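Local coordinates for ScaE cell-surface anchored scaffoldin protein (Ruminococcus flavefaciens, PDB 2ZF9) that probably anchors cellulosome components to the bacterial cell surface, using this type III cohesin module to bind dockerin modules, at residues L77-D82 / F129-P134; P12-A17 / D144-Y149. All blocks are in the same frame, centred on the assembly; numbering follows the deposited sequence.

In the fold
Interactions 1 and 2 sit about 19 Å apart, centre to centre, in the β-rich cohesin module. Along the chain the order is 12-17, 77-82, 129-134, 144-149, so the two halves of interaction 2 enclose both halves of interaction 1. The strands 124-132 and 142-149 are consecutive; the first carries the short strand 78-79, the second takes on strand 14-15 near the N-terminus. The two contacts meet in the interior through Val145, whose CG2 lies 3.7 Å from Leu131 CD1 while its other methyl approaches the Phe129 ring. That shared packing links two short strands added to consecutive long strands of a module that probably serves to bind dockerin.

Interaction 1. Residues L77-D82 / F129-P134; sequences LKLIPD and FVLQVP
Leu131 forks between two leucines of the opposing segment: its CD1 meets Leu77 CD1 at 3.7 Å, the two side chains crossing at about a right angle, while CD2 lies 3.9 Å from Leu79 CD1. With CG anti to the carbonyl carbon (chi1 -68°), Leu131 can serve both neighbours at once. Leu79 CD1 also comes obliquely to the Phe129 ring, which meets Phe110 edge-to-face. The other branch of Leu77, CD2, rests near the backbone of Val133 and the ring of Pro134. Leu77, Leu131 and Phe129 are buried in the interior of the cohesin sandwich, where Leu77 and Leu131 both touch Val145. The backbone gives the motif: a short antiparallel pairing in which Lys78 and Gln132 form the hydrogen-bonded pair, Gln132 N to Lys78 O at 2.7 Å and Lys78 N to Gln132 O at 3.2 Å, with Leu79 and Leu131 the non-hydrogen-bonded pair beside it. Ile80 N then donates almost straight to Val130 O (2.9 Å, 179° at the hydrogen). Beyond it a water bridges Ile80 O and Val130 N. On the face away from the leucines, Ile80 CB packs on Val130 CG1 and its CD1 reaches Gln132 OE1 at 3.7 Å. That oxygen takes a 2.6 Å bond from a second water, which accepts from Lys78 NZ, whereas Gln132 NE2 donates to Asn48 O.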
ATOM      1  N   LEU A  77     -15.050  -5.461  -4.179  1.00 18.98           N
ATOM      2  CA  LEU A  77     -14.486  -6.042  -2.936  1.00 17.59           C
ATOM      3  C   LEU A  77     -14.989  -5.237  -1.767  1.00 19.75           C
ATOM      4  O   LEU A  77     -15.336  -4.079  -1.934  1.00 20.27           O
ATOM      5  CB  LEU A  77     -12.954  -6.001  -2.946  1.00 17.68           C
ATOM      6  CG  LEU A  77     -12.166  -6.762  -4.023  1.00 18.84           C
ATOM      7  CD1 LEU A  77     -10.651  -6.516  -3.838  1.00 18.73           C
ATOM      8  CD2 LEU A  77     -12.459  -8.263  -3.953  1.00 20.60           C
ATOM      9  N   LYS A  78     -15.035  -5.842  -0.587  1.00 21.15           N
ATOM     10  CA  LYS A  78     -15.463  -5.135   0.617  1.00 24.12           C
ATOM     11  C   LYS A  78     -14.376  -5.220   1.684  1.00 21.14           C
ATOM     12  O   LYS A  78     -13.888  -6.319   1.960  1.00 22.58           O
ATOM     13  CB  LYS A  78     -16.733  -5.792   1.150  1.00 24.86           C
ATOM     14  CG  LYS A  78     -17.434  -5.045   2.271  1.00 33.04           C
ATOM     15  CD  LYS A  78     -18.614  -5.923   2.800  1.00 35.53           C
ATOM     16  CE  LYS A  78     -19.211  -5.393   4.112  1.00 47.89           C
ATOM     17  NZ  LYS A  78     -19.872  -6.499   4.859  1.00 50.36           N
ATOM     18  N   LEU A  79     -14.026  -4.084   2.273  1.00 19.82           N
ATOM     19  CA  LEU A  79     -13.064  -4.020   3.392  1.00 20.47           C
ATOM     20  C   LEU A  79     -13.736  -4.492   4.671  1.00 22.26           C
ATOM     21  O   LEU A  79     -14.751  -3.933   5.093  1.00 23.36           O
ATOM     22  CB  LEU A  79     -12.536  -2.600   3.583  1.00 18.45           C
ATOM     23  CG  LEU A  79     -11.462  -2.353   4.668  1.00 19.28           C
ATOM     24  CD1 LEU A  79     -10.114  -3.044   4.340  1.00 16.79           C
ATOM     25  CD2 LEU A  79     -11.248  -0.868   4.802  1.00 24.77           C
ATOM     26  N   ILE A  80     -13.147  -5.500   5.295  1.00 20.52           N
ATOM     27  CA  ILE A  80     -13.713  -6.092   6.497  1.00 19.93           C
ATOM     28  C   ILE A  80     -12.976  -5.644   7.795  1.00 19.74           C
ATOM     29  O   ILE A  80     -11.867  -6.089   8.036  1.00 21.23           O
ATOM     30  CB  ILE A  80     -13.698  -7.617   6.396  1.00 20.20           C
ATOM     31  CG1 ILE A  80     -14.401  -8.108   5.103  1.00 20.09           C
ATOM     32  CG2 ILE A  80     -14.311  -8.271   7.655  1.00 26.81           C
ATOM     33  CD1 ILE A  80     -15.874  -7.589   4.928  1.00 19.40           C
ATOM     34  N   PRO A  81     -13.597  -4.762   8.609  1.00 21.04           N
ATOM     35  CA  PRO A  81     -12.905  -4.328   9.826  1.00 23.98           C
ATOM     36  C   PRO A  81     -12.773  -5.530  10.749  1.00 25.78           C
ATOM     37  O   PRO A  81     -13.614  -6.447  10.664  1.00 25.42           O
ATOM     38  CB  PRO A  81     -13.866  -3.294  10.427  1.00 24.69           C
ATOM     39  CG  PRO A  81     -14.731  -2.817   9.212  1.00 24.82           C
ATOM     40  CD  PRO A  81     -14.915  -4.098   8.468  1.00 23.78           C
ATOM     41  N   ASP A  82     -11.753  -5.554  11.610  1.00 21.47           N
ATOM     42  CA  ASP A  82     -11.603  -6.714  12.498  1.00 21.63           C
ATOM     43  C   ASP A  82     -12.529  -6.617  13.697  1.00 21.03           C
ATOM     44  O   ASP A  82     -13.386  -5.737  13.756  1.00 21.61           O
ATOM     45  CB  ASP A  82     -10.147  -6.956  12.907  1.00 20.84           C
ATOM     46  CG  ASP A  82      -9.583  -5.868  13.826  1.00 24.48           C
ATOM     47  OD1 ASP A  82     -10.363  -5.084  14.432  1.00 23.84           O
ATOM     48  OD2 ASP A  82      -8.335  -5.796  13.914  1.00 26.29           O
ATOM     49  N   PHE A 129      -4.640  -6.184   6.184  1.00 16.52           N
ATOM     50  CA  PHE A 129      -6.067  -5.834   6.119  1.00 17.14           C
ATOM     51  C   PHE A 129      -6.811  -6.944   5.375  1.00 18.30           C
ATOM     52  O   PHE A 129      -6.188  -7.795   4.733  1.00 20.60           O
ATOM     53  CB  PHE A 129      -6.302  -4.450   5.432  1.00 17.61           C
ATOM     54  CG  PHE A 129      -5.667  -4.325   4.042  1.00 17.04           C
ATOM     55  CD1 PHE A 129      -4.292  -4.125   3.907  1.00 13.83           C
ATOM     56  CD2 PHE A 129      -6.459  -4.429   2.877  1.00 18.48           C
ATOM     57  CE1 PHE A 129      -3.710  -3.981   2.636  1.00 16.58           C
ATOM     58  CE2 PHE A 129      -5.879  -4.289   1.601  1.00 15.94           C
ATOM     59  CZ  PHE A 129      -4.501  -4.079   1.491  1.00 22.37           C
ATOM     60  N   VAL A 130      -8.131  -6.949   5.490  1.00 20.55           N
ATOM     61  CA  VAL A 130      -8.927  -8.057   4.947  1.00 21.30           C
ATOM     62  C   VAL A 130      -9.928  -7.511   3.927  1.00 19.36           C
ATOM     63  O   VAL A 130     -10.694  -6.594   4.250  1.00 20.36           O
ATOM     64  CB  VAL A 130      -9.708  -8.804   6.091  1.00 23.20           C
ATOM     65  CG1 VAL A 130     -10.657  -9.879   5.544  1.00 19.61           C
ATOM     66  CG2 VAL A 130      -8.718  -9.451   7.077  1.00 21.72           C
ATOM     67  N   LEU A 131      -9.941  -8.113   2.727  1.00 16.70           N
ATOM     68  CA  LEU A 131     -10.900  -7.775   1.693  1.00 18.05           C
ATOM     69  C   LEU A 131     -11.724  -9.008   1.410  1.00 19.70           C
ATOM     70  O   LEU A 131     -11.193 -10.115   1.331  1.00 22.31           O
ATOM     71  CB  LEU A 131     -10.195  -7.304   0.395  1.00 19.46           C
ATOM     72  CG  LEU A 131      -9.465  -5.962   0.521  1.00 15.90           C
ATOM     73  CD1 LEU A 131      -8.719  -5.624  -0.761  1.00 18.91           C
ATOM     74  CD2 LEU A 131     -10.452  -4.854   0.865  1.00 22.11           C
ATOM     75  N   GLN A 132     -13.027  -8.814   1.271  1.00 19.76           N
ATOM     76  CA  GLN A 132     -13.895  -9.932   0.956  1.00 22.06           C
ATOM     77  C   GLN A 132     -14.330  -9.943  -0.531  1.00 19.26           C
ATOM     78  O   GLN A 132     -14.765  -8.941  -1.093  1.00 19.89           O
ATOM     79  CB  GLN A 132     -15.091  -9.983   1.919  1.00 22.04           C
ATOM     80  CG  GLN A 132     -16.032 -11.196   1.660  1.00 22.96           C
ATOM     81  CD  GLN A 132     -17.185 -11.259   2.652  1.00 29.78           C
ATOM     82  OE1 GLN A 132     -17.732 -10.229   3.037  1.00 30.79           O
ATOM     83  NE2 GLN A 132     -17.561 -12.482   3.065  1.00 34.04           N
ATOM     84  N   VAL A 133     -14.162 -11.095  -1.145  1.00 21.00           N
ATOM     85  CA  VAL A 133     -14.471 -11.339  -2.561  1.00 20.20           C
ATOM     86  C   VAL A 133     -15.989 -11.518  -2.713  1.00 21.82           C
ATOM     87  O   VAL A 133     -16.637 -12.062  -1.819  1.00 23.60           O
ATOM     88  CB  VAL A 133     -13.712 -12.606  -2.985  1.00 21.52           C
ATOM     89  CG1 VAL A 133     -14.064 -13.046  -4.399  1.00 20.80           C
ATOM     90  CG2 VAL A 133     -12.202 -12.377  -2.846  1.00 20.71           C
ATOM     91  N   PRO A 134     -16.579 -11.000  -3.801  1.00 24.34           N
ATOM     92  CA  PRO A 134     -18.057 -11.123  -3.927  1.00 22.97           C
ATOM     93  C   PRO A 134     -18.583 -12.547  -4.137  1.00 23.22           C
ATOM     94  O   PRO A 134     -17.849 -13.446  -4.549  1.00 22.95           O
ATOM     95  CB  PRO A 134     -18.383 -10.266  -5.152  1.00 22.14           C
ATOM     96  CG  PRO A 134     -17.090 -10.178  -5.924  1.00 25.34           C
ATOM     97  CD  PRO A 134     -15.987 -10.218  -4.907  1.00 17.62           C
TER
HETATM   98  O   HOH W   1     -19.356  -9.500   4.945  1.00 43.37           O
HETATM   99  O   HOH W   2      -9.273  -5.220   7.457  1.00 19.12           O

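Interaction 2. Residues P12-A17 / D144-Y149; sequences PAAGQA and DVQVAY
Ala14 O is held by two donors of unequal strength: Tyr149 N at 2.8 Å, and the weaker CA-H of Ala148, whose CA lies 3.3 Å away. Ala14 N in turn donates to Val147 O at 3.0 Å, in the carbonyl plane, so Ala14 straddles Ala148 in the manner of a parallel β-bridge. The next bond, Gln16 N to Tyr149 O at 2.9 Å, skips Gly15; a side chain at Gly15 would run into Tyr149 O. Tyr149 has its CG anti to the backbone N (chi1 179°), which swings the ring alongside the outgoing chain, its CD2 edge 3.4 Å from Gln16 O and in plane with it. The same ring meets those of Tyr18 and Phe176. Ala13 CB rests on Tyr149 CB at 3.8 Å. Replacing Tyr149 with an alanine is likely to open a gap beside Gln16 O and cost Tyr18 and Phe176 this aromatic neighbour. Ala14 CB nears Gln146 OE1, whose hydrogen-bond partner is Gln72 NE2. Strand 142-149 runs antiparallel to strands 66-73 and 180-187, and helix 166-178 supplies Phe176, whose backbone hydrogen-bonds to that of Ala13.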
ATOM      1  N   PRO A  12       4.563   3.394 -11.331  1.00 20.64           N
ATOM      2  CA  PRO A  12       3.976   4.435 -10.484  1.00 20.01           C
ATOM      3  C   PRO A  12       2.768   3.979  -9.676  1.00 20.90           C
ATOM      4  O   PRO A  12       2.160   2.937  -9.967  1.00 20.36           O
ATOM      5  CB  PRO A  12       3.514   5.491 -11.523  1.00 16.83           C
ATOM      6  CG  PRO A  12       3.103   4.690 -12.662  1.00 24.24           C
ATOM      7  CD  PRO A  12       4.158   3.570 -12.741  1.00 22.65           C
ATOM      8  N   ALA A  13       2.414   4.791  -8.684  1.00 18.79           N
ATOM      9  CA  ALA A  13       1.146   4.693  -8.000  1.00 18.47           C
ATOM     10  C   ALA A  13      -0.006   4.903  -8.989  1.00 20.68           C
ATOM     11  O   ALA A  13       0.184   5.515 -10.061  1.00 17.46           O
ATOM     12  CB  ALA A  13       1.056   5.779  -6.888  1.00 16.79           C
ATOM     13  N   ALA A  14      -1.193   4.414  -8.617  1.00 18.29           N
ATOM     14  CA  ALA A  14      -2.421   4.702  -9.372  1.00 21.48           C
ATOM     15  C   ALA A  14      -2.905   6.131  -9.051  1.00 24.68           C
ATOM     16  O   ALA A  14      -2.348   6.800  -8.177  1.00 20.22           O
ATOM     17  CB  ALA A  14      -3.490   3.687  -9.050  1.00 21.17           C
ATOM     18  N   GLY A  15      -3.900   6.630  -9.787  1.00 26.22           N
ATOM     19  CA  GLY A  15      -4.432   7.976  -9.473  1.00 27.38           C
ATOM     20  C   GLY A  15      -3.761   9.034 -10.308  1.00 27.93           C
ATOM     21  O   GLY A  15      -3.725   8.920 -11.528  1.00 31.47           O
ATOM     22  N   GLN A  16      -3.227  10.064  -9.655  1.00 26.79           N
ATOM     23  CA  GLN A  16      -2.634  11.205 -10.330  1.00 28.15           C
ATOM     24  C   GLN A  16      -1.100  11.117 -10.356  1.00 29.45           C
ATOM     25  O   GLN A  16      -0.500  10.504  -9.465  1.00 27.25           O
ATOM     26  CB  GLN A  16      -3.106  12.479  -9.649  1.00 28.36           C
ATOM     27  CG  GLN A  16      -4.639  12.639  -9.742  1.00 37.38           C
ATOM     28  CD  GLN A  16      -5.166  13.896  -9.050  1.00 37.49           C
ATOM     29  OE1 GLN A  16      -4.425  14.851  -8.819  1.00 50.89           O
ATOM     30  NE2 GLN A  16      -6.457  13.890  -8.703  1.00 42.92           N
ATOM     31  N   ALA A  17      -0.473  11.675 -11.391  1.00 23.36           N
ATOM     32  CA  ALA A  17       0.976  11.562 -11.520  1.00 26.49           C
ATOM     33  C   ALA A  17       1.643  12.336 -10.412  1.00 23.55           C
ATOM     34  O   ALA A  17       1.226  13.455 -10.093  1.00 25.77           O
ATOM     35  CB  ALA A  17       1.446  12.082 -12.884  1.00 28.30           C
ATOM     36  N   ASP A 144      -8.282  -5.645  -8.621  1.00 21.34           N
ATOM     37  CA  ASP A 144      -7.032  -4.904  -8.350  1.00 20.72           C
ATOM     38  C   ASP A 144      -7.052  -4.270  -6.945  1.00 17.59           C
ATOM     39  O   ASP A 144      -8.106  -3.826  -6.458  1.00 17.18           O
ATOM     40  CB  ASP A 144      -6.820  -3.776  -9.391  1.00 21.38           C
ATOM     41  CG  ASP A 144      -6.502  -4.294 -10.763  1.00 30.07           C
ATOM     42  OD1 ASP A 144      -5.847  -5.345 -10.867  1.00 27.42           O
ATOM     43  OD2 ASP A 144      -6.894  -3.631 -11.734  1.00 29.69           O
ATOM     44  N   VAL A 145      -5.879  -4.233  -6.312  1.00 17.81           N
ATOM     45  CA  VAL A 145      -5.719  -3.580  -4.996  1.00 19.36           C
ATOM     46  C   VAL A 145      -4.423  -2.775  -5.104  1.00 18.91           C
ATOM     47  O   VAL A 145      -3.347  -3.340  -5.353  1.00 16.77           O
ATOM     48  CB  VAL A 145      -5.611  -4.671  -3.873  1.00 18.85           C
ATOM     49  CG1 VAL A 145      -5.462  -4.027  -2.475  1.00 17.81           C
ATOM     50  CG2 VAL A 145      -6.826  -5.611  -3.915  1.00 17.68           C
ATOM     51  N   GLN A 146      -4.538  -1.465  -4.880  1.00 18.57           N
ATOM     52  CA  GLN A 146      -3.573  -0.506  -5.365  1.00 17.17           C
ATOM     53  C   GLN A 146      -3.216   0.566  -4.333  1.00 17.23           C
ATOM     54  O   GLN A 146      -4.075   1.062  -3.597  1.00 16.97           O
ATOM     55  CB  GLN A 146      -4.137   0.207  -6.600  1.00 17.50           C
ATOM     56  CG  GLN A 146      -4.424  -0.714  -7.768  1.00 17.11           C
ATOM     57  CD  GLN A 146      -5.019   0.043  -8.959  1.00 21.39           C
ATOM     58  OE1 GLN A 146      -5.799   0.989  -8.795  1.00 30.12           O
ATOM     59  NE2 GLN A 146      -4.655  -0.380 -10.144  1.00 23.25           N
ATOM     60  N   VAL A 147      -1.949   0.971  -4.347  1.00 15.09           N
ATOM     61  CA  VAL A 147      -1.566   2.266  -3.759  1.00 14.62           C
ATOM     62  C   VAL A 147      -1.889   3.359  -4.756  1.00 15.71           C
ATOM     63  O   VAL A 147      -1.528   3.251  -5.919  1.00 17.89           O
ATOM     64  CB  VAL A 147      -0.040   2.339  -3.454  1.00 14.48           C
ATOM     65  CG1 VAL A 147       0.326   3.781  -2.903  1.00 13.35           C
ATOM     66  CG2 VAL A 147       0.347   1.227  -2.429  1.00 16.12           C
ATOM     67  N   ALA A 148      -2.563   4.410  -4.301  1.00 15.72           N
ATOM     68  CA  ALA A 148      -2.963   5.512  -5.178  1.00 20.34           C
ATOM     69  C   ALA A 148      -2.354   6.817  -4.655  1.00 20.60           C
ATOM     70  O   ALA A 148      -2.223   6.980  -3.453  1.00 24.46           O
ATOM     71  CB  ALA A 148      -4.506   5.629  -5.194  1.00 19.95           C
ATOM     72  N   TYR A 149      -2.052   7.756  -5.555  1.00 18.31           N
ATOM     73  CA  TYR A 149      -1.461   9.042  -5.208  1.00 18.63           C
ATOM     74  C   TYR A 149      -2.389  10.154  -5.705  1.00 21.21           C
ATOM     75  O   TYR A 149      -2.909  10.093  -6.817  1.00 22.12           O
ATOM     76  CB  TYR A 149      -0.046   9.232  -5.873  1.00 18.86           C
ATOM     77  CG  TYR A 149       0.531  10.589  -5.519  1.00 23.34           C
ATOM     78  CD1 TYR A 149       1.124  10.789  -4.290  1.00 20.08           C
ATOM     79  CD2 TYR A 149       0.433  11.687  -6.387  1.00 21.85           C
ATOM     80  CE1 TYR A 149       1.591  12.029  -3.891  1.00 21.83           C
ATOM     81  CE2 TYR A 149       0.908  12.954  -5.991  1.00 25.43           C
ATOM     82  CZ  TYR A 149       1.475  13.104  -4.717  1.00 21.17           C
ATOM     83  OH  TYR A 149       1.990  14.311  -4.287  1.00 25.97           O
TER